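PDB 3IV7: alcohol dehydrogenase IV from Corynebacterium glutamicum, which probably reduces maleylacetate with a nicotinamide cofactor, as a member of the iron-containing alcohol dehydrogenase family. Local coordinates for residues A[160-163]-A[164-168]. Numbering follows the deposited sequence.
Sequences MSLP and VEMSV
Ser167 reaches back across the first turn of its helix and takes hold of the carbonyl oxygen of Pro163 twice. Ser167 N lies 2.8 Å from Pro163 O, the ordinary i to i-4 bond. Its hydroxyl is also a donor: Ser167 OG stands 2.7 Å from the same Pro163 O, but comes in from above the carbonyl plane, 55° out of it. One acceptor is therefore gripped from two directions by a single residue. With chi1 at -62°, OG sits beside the backbone N of Ser167 and opposite its carbonyl carbon, which turns the hydroxyl back toward the start of the helix.

Leu162 packs against this serine. Leu162 CG comes within 3.4 Å of Ser167 OG, and CD2 lies close to that oxygen too, so the branched end of the leucine borders the hydroxyl. The other methyl, Leu162 CD1, meets CG of selenomethionine Met166 at 4.0 Å, the two side chains crossing at a slant. Beyond this touch, the Met166 chain bends at chi2 (57°) and carries its selenium away from the leucine.

A serine hydroxyl bonding back to the carbonyl four residues earlier is a familiar use of serine in helices; here the acceptor belongs to Pro163, the N-cap of helix 164-181. In the iron-containing alcohol dehydrogenase fold the parallel sheet, whose strand 151-154 precedes this loop, leads into an all-helical C-terminal part, which helix 164-181 begins. The next backbone bond, Val168 N to Val164 O at 2.8 Å, continues the winding.

Further out, Arg219 on helix 216-236 ties the two segments together: its NH1 bonds to Ser167 OG and its NH2 to Leu162 O. Helix 189-211 covers another part of the turn, with Ile209 against Ser167 and Val210 touching both Val164 and Val168.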
# COMPACT_ATOMS: atom_id res chain seq x y z
N MSE A 160 -1.78 -17.35 -19.85
CA MSE A 160 -2.11 -18.74 -20.04
C MSE A 160 -1.08 -19.46 -20.88
O MSE A 160 -0.81 -20.63 -20.66
CB MSE A 160 -3.51 -18.90 -20.65
CG MSE A 160 -4.64 -18.37 -19.74
SE MSE A 160 -5.07 -19.58 -18.33
CE MSE A 160 -5.30 -18.35 -16.88
N SER A 161 -0.49 -18.76 -21.83
CA SER A 161 0.50 -19.37 -22.71
C SER A 161 1.94 -19.25 -22.17
O SER A 161 2.85 -19.68 -22.82
CB SER A 161 0.43 -18.75 -24.09
OG SER A 161 0.74 -17.39 -23.99
N LEU A 162 2.14 -18.61 -21.02
CA LEU A 162 3.49 -18.51 -20.46
C LEU A 162 3.98 -19.91 -20.07
O LEU A 162 3.32 -20.59 -19.27
CB LEU A 162 3.51 -17.62 -19.24
CG LEU A 162 4.88 -17.15 -18.78
CD1 LEU A 162 5.56 -16.37 -19.91
CD2 LEU A 162 4.67 -16.30 -17.57
N PRO A 163 5.11 -20.37 -20.65
CA PRO A 163 5.52 -21.73 -20.34
C PRO A 163 5.74 -21.95 -18.84
O PRO A 163 6.10 -21.03 -18.14
CB PRO A 163 6.83 -21.89 -21.13
CG PRO A 163 6.67 -20.98 -22.28
CD PRO A 163 5.94 -19.78 -21.71
N VAL A 164 5.55 -23.17 -18.39
CA VAL A 164 5.67 -23.48 -16.95
C VAL A 164 7.06 -23.13 -16.39
O VAL A 164 7.17 -22.49 -15.36
CB VAL A 164 5.36 -24.95 -16.66
CG1 VAL A 164 5.58 -25.25 -15.20
CG2 VAL A 164 3.91 -25.30 -17.08
N GLU A 165 8.10 -23.53 -17.09
CA GLU A 165 9.47 -23.23 -16.61
C GLU A 165 9.71 -21.73 -16.43
O GLU A 165 10.14 -21.29 -15.37
CB GLU A 165 10.52 -23.86 -17.54
CG GLU A 165 10.51 -25.35 -17.44
CD GLU A 165 11.64 -26.03 -18.23
OE1 GLU A 165 12.33 -25.35 -19.03
OE2 GLU A 165 11.83 -27.25 -18.03
N MSE A 166 9.37 -20.94 -17.45
CA MSE A 166 9.48 -19.47 -17.32
C MSE A 166 8.55 -18.92 -16.22
O MSE A 166 8.94 -18.02 -15.47
CB MSE A 166 9.17 -18.80 -18.66
CG MSE A 166 9.19 -17.28 -18.62
SE MSE A 166 10.92 -16.51 -17.97
CE MSE A 166 10.40 -14.56 -18.00
N SER A 167 7.34 -19.49 -16.12
CA SER A 167 6.36 -19.05 -15.14
C SER A 167 6.93 -19.26 -13.73
O SER A 167 6.81 -18.38 -12.85
CB SER A 167 5.05 -19.85 -15.28
OG SER A 167 4.42 -19.67 -16.54
N VAL A 168 7.51 -20.43 -13.50
CA VAL A 168 8.12 -20.75 -12.20
C VAL A 168 9.35 -19.85 -11.92
O VAL A 168 9.45 -19.25 -10.86
CB VAL A 168 8.50 -22.26 -12.13
CG1 VAL A 168 9.33 -22.56 -10.90
CG2 VAL A 168 7.25 -23.11 -12.13